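Taurocyamine kinase (Schistosoma mansoni, PDB 4WOD) catalyses the reversible transfer of phosphate from ATP to taurocyamine, and is a magnesium-dependent phosphagen kinase with two fused kinase repeats in one chain. Local coordinates at residues Leu61-Asp66 with Ile265-Ser270; Thr40-Thr45 with Asp66-Glu71; Leu124-Glu129 with Leu254-Asn259. The protein carries 4 engineered substitutions. All blocks are in the same frame, centred on the assembly; numbering follows the deposited sequence.

All three contacts belong to the first repeat. Contact 2 joins a loop before helix 46-55 to the turn and first residues of helix 69-72 in the N-terminal domain; contact 3 lies in the catalytic domain, where the end of strand 117-126 meets the segment running into strand 258-259. Contact 1 bridges the domains at the bound arginine, about 11 Å from contact 2 and 13 Å from contact 3 between centres. The segments of contacts 1 and 2 alternate along the chain and share Asp-66; contact 3 opens after contact 2 closes, nested within contact 1. Tyr-70 OH and Thr-127 OG1, probably bonded to loop 265-270, link the N-terminal domain, through the arginine site, to the catalytic domain.

Contact 1: residues Leu61-Asp66 with Ile265-Ser270; sequences LPRSCD and ITFCPS. With ARG (arginine), chain B.
Leu-61 and Ser-270 meet at the guanidino-substrate site of the phosphagen kinase fold, where a loop of the N-terminal domain lies against the catalytic-domain loop carrying Cys-268, the predicted active-site residue. A bound arginine occupies the pocket. Leu-61 uses backbone and side chain: its backbone N donates to the ligand carboxylate atom OXT (3.0 Å), while its CD1 branch lies 3.6 Å from Ser-270 CB and also packs on Pro-269 CB. At Pro-62 the carbonyl carries the contact, its O lying 3.3 Å from Pro-269 CD. Arg-63 covers more ground. Its CB sits over one face of the Phe-267 ring in a CH-pi contact, 3.8 Å from the centroid. A bend at the second torsion (chi2 -68°) then turns the chain from the ring toward the ligand, leaving the guanidinium plane nearly upright against the ring plane (79°). NH1 donates to the ligand OXT (2.9 Å) and, from above the carbonyl plane, to Pro-62 O; NH2 adds a weak bond to the same OXT. Two good N-H bonds and one weak one from this contact therefore meet at OXT, a grip consistent with recognition of the substrate's acidic end. Glu-222 and Leu-60 N bind the ligand as well, and Phe-133 meets the Phe-267 ring edge to face. Ser-64 finishes the interface: its OG donates to Phe-267 O at 2.9 Å, approaching 27° from the carbonyl plane.

Contact 2: residues Thr40-Thr45 with Asp66-Glu71; sequences TSLGGT and DLNAYE
Thr-40 and Asp-66 form the tight side of this contact, their side chains meeting from opposite directions. The hydroxyl OG1 of Thr-40 donates to Asp-66 OD2 over 2.6 Å, reaching that oxygen on its syn side and 16° out of the carboxylate plane. OG1 is held on its own side too, accepting from Leu-42 N (3.1 Å) and from Gly-44 N (3.0 Å). It can do so because chi1 of 71° tucks the oxygen between the backbone N and the carbonyl carbon, facing back over the type I turn of residues 40-43; the bond to Leu-42 N makes this an ST turn. In the N-terminal domain, a loop before helix 46-55 is thus joined to the turn and first residues of helix 69-72. Ahead of the second helix Asp-66 does more: its OD1 uses the anti lone pair to accept from Asn-68 N (2.8 Å), a capping bond inside the type I turn 66-69. One carboxylate fixes a neighbouring loop with one oxygen and the turn into a helix with the other. Leu-42 packs on the CB side of Asp-66, CD1 lying 3.6 Å from Asp-66 CB. Toward solvent the fit changes character. The exposed Ser-41 brings its OG to 2.7 Å from Asn-68 OD1, yet the angle is too poor for a hydrogen bond, and Leu-42 CG packs beside the same amide oxygen at 3.9 Å.

Contact 3: residues Leu124-Glu129 with Leu254-Asn259; sequences LGRTVE and LKFAFN
Thr-127 O and Ala-257 N form one of two backbone hydrogen bonds here, 2.9 Å long and nearly straight at 164°; the other runs from Glu-129 N to Lys-255 O (3.0 Å). Between them the backbones of Val-128 and Phe-256 make a single bridge, joining the chain that leaves strand 117-126 to the one that leads to strand 258-259, in the C-terminal catalytic domain. Two waters carry the polar network further. One accepts from Thr-127 N and donates to Ala-257 O (2.8 Å); the other accepts from Phe-258 N and donates to Glu-129 OE2 (2.7 Å), so that an acidic side chain reaches a backbone amide through solvent. The buried hydroxyl of Thr-127 is bonded to Ile-265 O in the loop leading to Cys-268, while Val-128 N is bonded to His-224 ND1. Arg-126 joins polar and apolar roles. Its CG lies over the centre of the Phe-256 ring, 3.7 Å from the centroid and 6° off the normal, with Leu-254 O over the opposite face. The bend at chi2 (-69°) carries the guanidinium past the ring, which meets it near the guanidinium plane through CD2; NH1 then donates to Gly-125 O (3.0 Å), and the group makes a cation-pi contact with Phe-264. Glu-129 OE1 packs against Lys-255 CB at 3.4 Å, but the lysine NZ stays 5.3 Å from that oxygen. Cohesion therefore rests on backbone bonds, bridging waters and the arginine-phenylalanine packing, with any attraction between Glu-129 and Lys-255 probably a modest, solvent-screened addition.

Contact 1: residues Leu61-Asp66 with Ile265-Ser270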
ATOM      1  N   LEU A  61       7.323  16.149  -8.742  1.00 20.13           N
ATOM      2  CA  LEU A  61       6.894  17.550  -8.766  1.00 19.22           C
ATOM      3  C   LEU A  61       7.793  18.452  -9.614  1.00 18.40           C
ATOM      4  O   LEU A  61       8.957  18.147  -9.820  1.00 19.13           O
ATOM      5  CB  LEU A  61       6.849  18.094  -7.336  1.00 16.10           C
ATOM      6  CG  LEU A  61       5.796  17.448  -6.435  1.00 23.05           C
ATOM      7  CD1 LEU A  61       5.871  18.010  -5.030  1.00 23.27           C
ATOM      8  CD2 LEU A  61       4.408  17.637  -7.011  1.00 21.82           C
ATOM      9  N   PRO A  62       7.243  19.571 -10.120  1.00 18.82           N
ATOM     10  CA  PRO A  62       8.133  20.578 -10.706  1.00 16.94           C
ATOM     11  C   PRO A  62       8.885  21.297  -9.589  1.00 18.57           C
ATOM     12  O   PRO A  62       8.713  20.954  -8.410  1.00 17.30           O
ATOM     13  CB  PRO A  62       7.177  21.546 -11.414  1.00 16.71           C
ATOM     14  CG  PRO A  62       5.852  21.407 -10.610  1.00 19.94           C
ATOM     15  CD  PRO A  62       5.817  19.929 -10.236  1.00 18.06           C
ATOM     16  N   ARG A  63       9.669  22.306  -9.936  1.00 14.96           N
ATOM     17  CA  ARG A  63      10.139  23.220  -8.906  1.00 18.71           C
ATOM     18  C   ARG A  63       9.683  24.608  -9.314  1.00 18.41           C
ATOM     19  O   ARG A  63       8.809  24.741 -10.165  1.00 20.22           O
ATOM     20  CB  ARG A  63      11.663  23.114  -8.721  1.00 15.72           C
ATOM     21  CG  ARG A  63      12.140  21.685  -8.320  1.00 15.53           C
ATOM     22  CD  ARG A  63      11.677  21.277  -6.883  1.00 18.21           C
ATOM     23  NE  ARG A  63      12.216  19.989  -6.413  1.00 16.34           N
ATOM     24  CZ  ARG A  63      11.690  18.799  -6.677  1.00 19.45           C
ATOM     25  NH1 ARG A  63      10.599  18.687  -7.433  1.00 20.96           N
ATOM     26  NH2 ARG A  63      12.258  17.698  -6.184  1.00 22.53           N
ATOM     27  N   SER A  64      10.242  25.648  -8.716  1.00 18.29           N
ATOM     28  CA  SER A  64       9.819  26.991  -9.083  1.00 19.64           C
ATOM     29  C   SER A  64      11.024  27.857  -9.381  1.00 18.93           C
ATOM     30  O   SER A  64      11.983  27.882  -8.614  1.00 16.00           O
ATOM     31  CB  SER A  64       8.951  27.615  -7.980  1.00 16.69           C
ATOM     32  OG  SER A  64       9.524  27.423  -6.702  1.00 16.20           O
ATOM     33  N   CYS A  65      10.959  28.548 -10.514  1.00 15.03           N
ATOM     34  CA  CYS A  65      12.009  29.461 -10.941  1.00 18.78           C
ATOM     35  C   CYS A  65      12.226  30.600  -9.942  1.00 18.13           C
ATOM     36  O   CYS A  65      13.340  31.099  -9.785  1.00 17.95           O
ATOM     37  CB  CYS A  65      11.669  30.020 -12.326  1.00 20.19           C
ATOM     38  SG  CYS A  65      10.049  30.850 -12.499  1.00 17.96           S
ATOM     39  N   ASP A  66      11.149  31.012  -9.283  1.00 17.34           N
ATOM     40  CA  ASP A  66      11.200  32.013  -8.217  1.00 14.01           C
ATOM     41  C   ASP A  66       9.839  31.993  -7.533  1.00 16.64           C
ATOM     42  O   ASP A  66       8.941  31.282  -7.974  1.00 14.21           O
ATOM     43  CB  ASP A  66      11.513  33.413  -8.760  1.00 12.94           C
ATOM     44  CG  ASP A  66      10.516  33.868  -9.817  1.00 19.14           C
ATOM     45  OD1 ASP A  66       9.365  34.205  -9.468  1.00 16.32           O
ATOM     46  OD2 ASP A  66      10.895  33.910 -11.005  1.00 19.61           O
ATOM     47  N   ILE A 265       5.793  30.292   0.851  1.00 15.58           N
ATOM     48  CA  ILE A 265       6.324  29.835  -0.434  1.00 15.12           C
ATOM     49  C   ILE A 265       7.633  29.075  -0.232  1.00 16.85           C
ATOM     50  O   ILE A 265       8.487  29.474   0.580  1.00 13.99           O
ATOM     51  CB  ILE A 265       6.555  31.027  -1.387  1.00 15.23           C
ATOM     52  CG1 ILE A 265       5.268  31.847  -1.557  1.00 15.82           C
ATOM     53  CG2 ILE A 265       7.129  30.565  -2.736  1.00 15.58           C
ATOM     54  CD1 ILE A 265       4.045  31.045  -1.971  1.00 20.33           C
ATOM     55  N   THR A 266       7.786  27.976  -0.961  1.00 13.64           N
ATOM     56  CA  THR A 266       9.035  27.219  -0.961  1.00 16.81           C
ATOM     57  C   THR A 266       9.408  26.871  -2.385  1.00 15.96           C
ATOM     58  O   THR A 266       8.566  26.971  -3.272  1.00 16.33           O
ATOM     59  CB  THR A 266       8.924  25.921  -0.130  1.00 17.37           C
ATOM     60  OG1 THR A 266       7.727  25.217  -0.518  1.00 16.45           O
ATOM     61  CG2 THR A 266       8.881  26.282   1.366  1.00 14.36           C
ATOM     62  N   PHE A 267      10.661  26.463  -2.586  1.00 15.02           N
ATOM     63  CA  PHE A 267      11.167  26.075  -3.921  1.00 17.66           C
ATOM     64  C   PHE A 267      10.432  24.852  -4.472  1.00 16.42           C
ATOM     65  O   PHE A 267      10.075  24.798  -5.655  1.00 18.43           O
ATOM     66  CB  PHE A 267      12.674  25.814  -3.838  1.00 16.42           C
ATOM     67  CG  PHE A 267      13.318  25.401  -5.141  1.00 16.40           C
ATOM     68  CD1 PHE A 267      13.401  26.268  -6.214  1.00 15.34           C
ATOM     69  CD2 PHE A 267      13.890  24.140  -5.267  1.00 19.88           C
ATOM     70  CE1 PHE A 267      14.028  25.878  -7.404  1.00 14.52           C
ATOM     71  CE2 PHE A 267      14.518  23.754  -6.440  1.00 15.87           C
ATOM     72  CZ  PHE A 267      14.579  24.624  -7.507  1.00 18.20           C
ATOM     73  N   CYS A 268      10.199  23.869  -3.616  1.00 16.96           N
ATOM     74  CA  CYS A 268       9.456  22.683  -4.031  1.00 18.75           C
ATOM     75  C   CYS A 268       8.045  22.764  -3.480  1.00 19.38           C
ATOM     76  O   CYS A 268       7.860  23.121  -2.309  1.00 20.66           O
ATOM     77  CB  CYS A 268      10.149  21.410  -3.552  1.00 19.46           C
ATOM     78  SG  CYS A 268       9.261  19.899  -3.947  1.00 22.27           S
ATOM     79  N   PRO A 269       7.041  22.457  -4.322  1.00 19.25           N
ATOM     80  CA  PRO A 269       5.633  22.518  -3.913  1.00 16.95           C
ATOM     81  C   PRO A 269       5.260  21.596  -2.762  1.00 17.16           C
ATOM     82  O   PRO A 269       4.245  21.865  -2.123  1.00 19.69           O
ATOM     83  CB  PRO A 269       4.872  22.106  -5.180  1.00 17.90           C
ATOM     84  CG  PRO A 269       5.783  22.513  -6.309  1.00 21.40           C
ATOM     85  CD  PRO A 269       7.184  22.236  -5.779  1.00 20.47           C
ATOM     86  N   SER A 270       6.037  20.546  -2.504  1.00 16.06           N
ATOM     87  CA  SER A 270       5.685  19.604  -1.437  1.00 21.66           C
ATOM     88  C   SER A 270       5.765  20.225  -0.040  1.00 19.75           C
ATOM     89  O   SER A 270       5.099  19.757   0.894  1.00 18.92           O
ATOM     90  CB  SER A 270       6.582  18.361  -1.502  1.00 20.34           C
ATOM     91  OG  SER A 270       7.932  18.684  -1.234  1.00 23.55           O
TER
HETATM   92  N   ARG B 801       7.838  15.034  -4.043  1.00 28.73           N
HETATM   93  CA  ARG B 801       8.987  15.648  -4.650  1.00 33.12           C
HETATM   94  C   ARG B 801       9.409  15.150  -6.019  1.00 26.41           C
HETATM   95  O   ARG B 801       9.531  13.918  -6.233  1.00 23.55           O
HETATM   96  CB  ARG B 801      10.137  15.656  -3.710  1.00 40.46           C
HETATM   97  CG  ARG B 801      10.065  16.787  -2.742  1.00 35.81           C
HETATM   98  CD  ARG B 801      11.187  17.699  -3.083  1.00 36.02           C
HETATM   99  NE  ARG B 801      11.204  18.816  -2.186  1.00 35.69           N
HETATM  100  CZ  ARG B 801      12.280  19.224  -1.576  1.00 34.97           C
HETATM  101  NH1 ARG B 801      12.231  20.248  -0.778  1.00 37.48           N
HETATM  102  NH2 ARG B 801      13.400  18.579  -1.753  1.00 40.28           N
HETATM  103  OXT ARG B 801       9.556  16.112  -6.787  1.00 22.89           O

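Contact 2: residues Thr40-Thr45 with Asp66-Glu71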
ATOM      1  N   THR A  40       7.916  35.492 -15.152  1.00 18.18           N
ATOM      2  CA  THR A  40       7.539  36.003 -13.834  1.00 18.81           C
ATOM      3  C   THR A  40       8.068  37.420 -13.649  1.00 19.17           C
ATOM      4  O   THR A  40       8.787  37.944 -14.502  1.00 19.14           O
ATOM      5  CB  THR A  40       8.098  35.138 -12.692  1.00 14.16           C
ATOM      6  OG1 THR A  40       9.514  35.334 -12.611  1.00 16.04           O
ATOM      7  CG2 THR A  40       7.786  33.654 -12.943  1.00 13.28           C
ATOM      8  N   SER A  41       7.774  38.023 -12.506  1.00 18.04           N
ATOM      9  CA  SER A  41       8.292  39.360 -12.255  1.00 20.94           C
ATOM     10  C   SER A  41       9.805  39.339 -12.005  1.00 21.72           C
ATOM     11  O   SER A  41      10.462  40.374 -12.071  1.00 23.35           O
ATOM     12  CB  SER A  41       7.563  39.990 -11.069  1.00 22.27           C
ATOM     13  OG  SER A  41       7.603  39.107  -9.961  1.00 26.58           O
ATOM     14  N   LEU A  42      10.361  38.165 -11.712  1.00 17.88           N
ATOM     15  CA  LEU A  42      11.802  38.042 -11.539  1.00 19.51           C
ATOM     16  C   LEU A  42      12.433  37.467 -12.802  1.00 21.96           C
ATOM     17  O   LEU A  42      13.624  37.151 -12.815  1.00 21.48           O
ATOM     18  CB  LEU A  42      12.142  37.164 -10.322  1.00 22.88           C
ATOM     19  CG  LEU A  42      11.758  37.791  -8.976  1.00 19.22           C
ATOM     20  CD1 LEU A  42      12.074  36.854  -7.826  1.00 16.41           C
ATOM     21  CD2 LEU A  42      12.467  39.115  -8.791  1.00 23.02           C
ATOM     22  N   GLY A  43      11.618  37.324 -13.851  1.00 17.70           N
ATOM     23  CA  GLY A  43      12.100  36.959 -15.172  1.00 18.63           C
ATOM     24  C   GLY A  43      12.172  35.471 -15.453  1.00 18.56           C
ATOM     25  O   GLY A  43      12.713  35.060 -16.481  1.00 21.20           O
ATOM     26  N   GLY A  44      11.648  34.663 -14.544  1.00 17.10           N
ATOM     27  CA  GLY A  44      11.684  33.216 -14.698  1.00 16.08           C
ATOM     28  C   GLY A  44      10.611  32.685 -15.638  1.00 17.47           C
ATOM     29  O   GLY A  44       9.595  33.342 -15.861  1.00 16.68           O
ATOM     30  N   THR A  45      10.849  31.491 -16.191  1.00 16.86           N
ATOM     31  CA  THR A  45       9.920  30.835 -17.108  1.00 12.67           C
ATOM     32  C   THR A  45       9.451  29.484 -16.587  1.00 18.07           C
ATOM     33  O   THR A  45      10.120  28.878 -15.736  1.00 14.54           O
ATOM     34  CB  THR A  45      10.564  30.596 -18.477  1.00 16.99           C
ATOM     35  OG1 THR A  45      11.658  29.687 -18.328  1.00 13.53           O
ATOM     36  CG2 THR A  45      11.076  31.877 -19.026  1.00 17.12           C
ATOM     37  N   ASP A  66      11.149  31.012  -9.283  1.00 17.34           N
ATOM     38  CA  ASP A  66      11.200  32.013  -8.217  1.00 14.01           C
ATOM     39  C   ASP A  66       9.839  31.993  -7.533  1.00 16.64           C
ATOM     40  O   ASP A  66       8.941  31.282  -7.974  1.00 14.21           O
ATOM     41  CB  ASP A  66      11.513  33.413  -8.760  1.00 12.94           C
ATOM     42  CG  ASP A  66      10.516  33.868  -9.817  1.00 19.14           C
ATOM     43  OD1 ASP A  66       9.365  34.205  -9.468  1.00 16.32           O
ATOM     44  OD2 ASP A  66      10.895  33.910 -11.005  1.00 19.61           O
ATOM     45  N   LEU A  67       9.669  32.821  -6.508  1.00 16.08           N
ATOM     46  CA  LEU A  67       8.473  32.752  -5.663  1.00 15.11           C
ATOM     47  C   LEU A  67       7.198  33.175  -6.393  1.00 15.64           C
ATOM     48  O   LEU A  67       6.104  32.813  -5.978  1.00 19.12           O
ATOM     49  CB  LEU A  67       8.669  33.602  -4.398  1.00 12.35           C
ATOM     50  CG  LEU A  67       8.893  35.109  -4.601  1.00 16.91           C
ATOM     51  CD1 LEU A  67       7.582  35.874  -4.520  1.00 23.94           C
ATOM     52  CD2 LEU A  67       9.868  35.669  -3.575  1.00 19.36           C
ATOM     53  N   ASN A  68       7.349  33.924  -7.479  1.00 17.44           N
ATOM     54  CA  ASN A  68       6.211  34.383  -8.254  1.00 17.10           C
ATOM     55  C   ASN A  68       5.721  33.365  -9.258  1.00 20.90           C
ATOM     56  O   ASN A  68       4.749  33.639  -9.991  1.00 18.53           O
ATOM     57  CB  ASN A  68       6.548  35.664  -9.009  1.00 16.82           C
ATOM     58  CG  ASN A  68       6.873  36.803  -8.098  1.00 29.90           C
ATOM     59  OD1 ASN A  68       8.031  37.222  -8.006  1.00 39.98           O
ATOM     60  ND2 ASN A  68       5.860  37.324  -7.409  1.00 33.92           N
ATOM     61  N   ALA A  69       6.416  32.229  -9.341  1.00 12.05           N
ATOM     62  CA  ALA A  69       6.040  31.208 -10.308  1.00 13.98           C
ATOM     63  C   ALA A  69       4.638  30.699 -10.005  1.00 16.66           C
ATOM     64  O   ALA A  69       3.872  30.397 -10.916  1.00 18.41           O
ATOM     65  CB  ALA A  69       7.022  30.064 -10.313  1.00 16.56           C
ATOM     66  N   TYR A  70       4.304  30.590  -8.720  1.00 17.34           N
ATOM     67  CA  TYR A  70       3.031  30.009  -8.345  1.00 18.46           C
ATOM     68  C   TYR A  70       1.880  30.880  -8.840  1.00 14.63           C
ATOM     69  O   TYR A  70       0.874  30.359  -9.314  1.00 16.93           O
ATOM     70  CB  TYR A  70       2.962  29.791  -6.827  1.00 17.17           C
ATOM     71  CG  TYR A  70       3.972  28.755  -6.355  1.00 17.86           C
ATOM     72  CD1 TYR A  70       3.749  27.406  -6.579  1.00 16.71           C
ATOM     73  CD2 TYR A  70       5.148  29.126  -5.720  1.00 13.84           C
ATOM     74  CE1 TYR A  70       4.646  26.455  -6.182  1.00 16.49           C
ATOM     75  CE2 TYR A  70       6.064  28.170  -5.306  1.00 15.41           C
ATOM     76  CZ  TYR A  70       5.806  26.839  -5.536  1.00 16.21           C
ATOM     77  OH  TYR A  70       6.698  25.868  -5.138  1.00 16.75           O
ATOM     78  N   GLU A  71       2.043  32.197  -8.770  1.00 14.87           N
ATOM     79  CA  GLU A  71       1.041  33.108  -9.305  1.00 16.46           C
ATOM     80  C   GLU A  71       1.078  33.202 -10.838  1.00 22.49           C
ATOM     81  O   GLU A  71       0.029  33.124 -11.492  1.00 21.60           O
ATOM     82  CB  GLU A  71       1.216  34.495  -8.701  1.00 22.13           C
ATOM     83  CG  GLU A  71       0.254  35.542  -9.244  1.00 28.85           C
ATOM     84  CD  GLU A  71      -1.220  35.139  -9.127  1.00 37.18           C
ATOM     85  OE1 GLU A  71      -2.004  35.552 -10.008  1.00 36.90           O
ATOM     86  OE2 GLU A  71      -1.596  34.425  -8.165  1.00 33.08           O
TER

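Contact 3: residues Leu124-Glu129 with Leu254-Asn259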
ATOM      1  N   LEU A 124      11.723  23.558   9.273  1.00 17.21           N
ATOM      2  CA  LEU A 124      10.940  24.448   8.429  1.00 16.47           C
ATOM      3  C   LEU A 124      11.843  25.176   7.429  1.00 19.32           C
ATOM      4  O   LEU A 124      13.077  25.124   7.521  1.00 17.89           O
ATOM      5  CB  LEU A 124      10.148  25.466   9.258  1.00 16.27           C
ATOM      6  CG  LEU A 124      10.833  26.358  10.292  1.00 17.79           C
ATOM      7  CD1 LEU A 124      11.653  27.500   9.677  1.00 19.74           C
ATOM      8  CD2 LEU A 124       9.771  26.898  11.255  1.00 15.05           C
ATOM      9  N   GLY A 125      11.204  25.872   6.499  1.00 18.99           N
ATOM     10  CA  GLY A 125      11.897  26.611   5.457  1.00 17.18           C
ATOM     11  C   GLY A 125      11.227  27.961   5.253  1.00 17.48           C
ATOM     12  O   GLY A 125      10.061  28.140   5.626  1.00 14.10           O
ATOM     13  N   ARG A 126      11.966  28.920   4.684  1.00 13.79           N
ATOM     14  CA  ARG A 126      11.405  30.214   4.329  1.00 12.24           C
ATOM     15  C   ARG A 126      12.027  30.755   3.051  1.00 16.50           C
ATOM     16  O   ARG A 126      13.202  30.511   2.758  1.00 17.32           O
ATOM     17  CB  ARG A 126      11.616  31.245   5.444  1.00 17.40           C
ATOM     18  CG  ARG A 126      10.895  30.943   6.759  1.00 17.07           C
ATOM     19  CD  ARG A 126       9.383  31.080   6.608  1.00 15.10           C
ATOM     20  NE  ARG A 126       8.685  31.085   7.898  1.00 14.68           N
ATOM     21  CZ  ARG A 126       8.093  30.018   8.427  1.00 19.54           C
ATOM     22  NH1 ARG A 126       8.138  28.847   7.783  1.00 15.36           N
ATOM     23  NH2 ARG A 126       7.467  30.116   9.601  1.00 15.58           N
ATOM     24  N   THR A 127      11.211  31.493   2.314  1.00 11.08           N
ATOM     25  CA  THR A 127      11.634  32.276   1.169  1.00 13.77           C
ATOM     26  C   THR A 127      11.706  33.730   1.585  1.00 16.71           C
ATOM     27  O   THR A 127      10.743  34.254   2.145  1.00 17.40           O
ATOM     28  CB  THR A 127      10.649  32.160   0.018  1.00 14.12           C
ATOM     29  OG1 THR A 127      10.541  30.794  -0.401  1.00 15.47           O
ATOM     30  CG2 THR A 127      11.071  33.077  -1.150  1.00 15.34           C
ATOM     31  N   VAL A 128      12.829  34.381   1.323  1.00 14.90           N
ATOM     32  CA  VAL A 128      12.940  35.818   1.596  1.00 14.92           C
ATOM     33  C   VAL A 128      12.385  36.620   0.396  1.00 17.22           C
ATOM     34  O   VAL A 128      12.802  36.409  -0.747  1.00 17.33           O
ATOM     35  CB  VAL A 128      14.420  36.227   1.896  1.00 13.85           C
ATOM     36  CG1 VAL A 128      14.554  37.737   2.030  1.00 13.84           C
ATOM     37  CG2 VAL A 128      14.945  35.514   3.160  1.00 14.24           C
ATOM     38  N   GLU A 129      11.427  37.514   0.653  1.00 17.07           N
ATOM     39  CA  GLU A 129      10.875  38.374  -0.409  1.00 20.62           C
ATOM     40  C   GLU A 129      11.944  39.151  -1.161  1.00 19.62           C
ATOM     41  O   GLU A 129      12.918  39.619  -0.564  1.00 17.93           O
ATOM     42  CB  GLU A 129       9.880  39.377   0.166  1.00 22.28           C
ATOM     43  CG  GLU A 129       8.555  38.781   0.562  1.00 25.86           C
ATOM     44  CD  GLU A 129       7.613  39.820   1.128  1.00 36.18           C
ATOM     45  OE1 GLU A 129       8.102  40.863   1.635  1.00 33.98           O
ATOM     46  OE2 GLU A 129       6.383  39.597   1.047  1.00 40.17           O
ATOM     47  N   LEU A 254      13.722  39.547   8.748  1.00 22.38           N
ATOM     48  CA  LEU A 254      13.552  39.109   7.369  1.00 21.38           C
ATOM     49  C   LEU A 254      12.076  39.078   7.031  1.00 21.95           C
ATOM     50  O   LEU A 254      11.250  38.630   7.831  1.00 20.76           O
ATOM     51  CB  LEU A 254      14.175  37.717   7.152  1.00 20.82           C
ATOM     52  CG  LEU A 254      15.643  37.559   7.557  1.00 19.58           C
ATOM     53  CD1 LEU A 254      16.029  36.086   7.743  1.00 16.90           C
ATOM     54  CD2 LEU A 254      16.535  38.197   6.510  1.00 19.83           C
ATOM     55  N   LYS A 255      11.760  39.576   5.842  1.00 21.20           N
ATOM     56  CA  LYS A 255      10.433  39.496   5.287  1.00 20.86           C
ATOM     57  C   LYS A 255      10.318  38.175   4.548  1.00 23.13           C
ATOM     58  O   LYS A 255      11.010  37.969   3.543  1.00 20.14           O
ATOM     59  CB  LYS A 255      10.162  40.655   4.319  1.00 23.55           C
ATOM     60  CG  LYS A 255      10.424  42.048   4.870  1.00 28.12           C
ATOM     61  CD  LYS A 255      10.299  43.096   3.756  1.00 32.07           C
ATOM     62  CE  LYS A 255      10.257  44.519   4.296  1.00 37.29           C
ATOM     63  NZ  LYS A 255       9.060  44.772   5.147  1.00 38.12           N
ATOM     64  N   PHE A 256       9.444  37.290   5.028  1.00 19.75           N
ATOM     65  CA  PHE A 256       9.251  35.997   4.372  1.00 17.85           C
ATOM     66  C   PHE A 256       8.014  36.013   3.481  1.00 20.40           C
ATOM     67  O   PHE A 256       6.993  36.625   3.816  1.00 18.30           O
ATOM     68  CB  PHE A 256       9.133  34.875   5.395  1.00 16.40           C
ATOM     69  CG  PHE A 256      10.335  34.726   6.291  1.00 19.34           C
ATOM     70  CD1 PHE A 256      11.625  34.716   5.769  1.00 14.54           C
ATOM     71  CD2 PHE A 256      10.170  34.571   7.659  1.00 14.88           C
ATOM     72  CE1 PHE A 256      12.723  34.574   6.594  1.00 17.40           C
ATOM     73  CE2 PHE A 256      11.261  34.420   8.486  1.00 17.15           C
ATOM     74  CZ  PHE A 256      12.548  34.428   7.952  1.00 18.25           C
ATOM     75  N   ALA A 257       8.112  35.334   2.344  1.00 17.99           N
ATOM     76  CA  ALA A 257       7.023  35.271   1.374  1.00 16.42           C
ATOM     77  C   ALA A 257       5.912  34.342   1.840  1.00 17.15           C
ATOM     78  O   ALA A 257       6.153  33.162   2.094  1.00 18.60           O
ATOM     79  CB  ALA A 257       7.554  34.813   0.011  1.00 12.72           C
ATOM     80  N   PHE A 258       4.697  34.880   1.948  1.00 14.72           N
ATOM     81  CA  PHE A 258       3.536  34.127   2.399  1.00 18.90           C
ATOM     82  C   PHE A 258       2.293  34.648   1.695  1.00 20.70           C
ATOM     83  O   PHE A 258       2.125  35.847   1.573  1.00 23.25           O
ATOM     84  CB  PHE A 258       3.397  34.249   3.932  1.00 18.45           C
ATOM     85  CG  PHE A 258       2.192  33.536   4.528  1.00 22.00           C
ATOM     86  CD1 PHE A 258       2.360  32.371   5.286  1.00 21.16           C
ATOM     87  CD2 PHE A 258       0.910  34.057   4.401  1.00 21.27           C
ATOM     88  CE1 PHE A 258       1.255  31.724   5.867  1.00 19.26           C
ATOM     89  CE2 PHE A 258      -0.196  33.407   4.964  1.00 20.11           C
ATOM     90  CZ  PHE A 258      -0.025  32.246   5.699  1.00 18.43           C
ATOM     91  N   ASN A 259       1.413  33.767   1.232  1.00 21.69           N
ATOM     92  CA  ASN A 259       0.077  34.235   0.851  1.00 24.84           C
ATOM     93  C   ASN A 259      -1.001  33.279   1.360  1.00 27.47           C
ATOM     94  O   ASN A 259      -0.722  32.115   1.699  1.00 21.78           O
ATOM     95  CB  ASN A 259      -0.034  34.475  -0.675  1.00 23.62           C
ATOM     96  CG  ASN A 259      -0.130  33.191  -1.516  1.00 26.92           C
ATOM     97  OD1 ASN A 259      -0.861  32.260  -1.190  1.00 26.98           O
ATOM     98  ND2 ASN A 259       0.568  33.185  -2.656  1.00 22.27           N
TER
HETATM   99  O   HOH W   1       8.277  31.467   2.666  1.00 13.70           O
HETATM  100  O   HOH W   2       4.458  37.739   1.463  1.00 27.77           O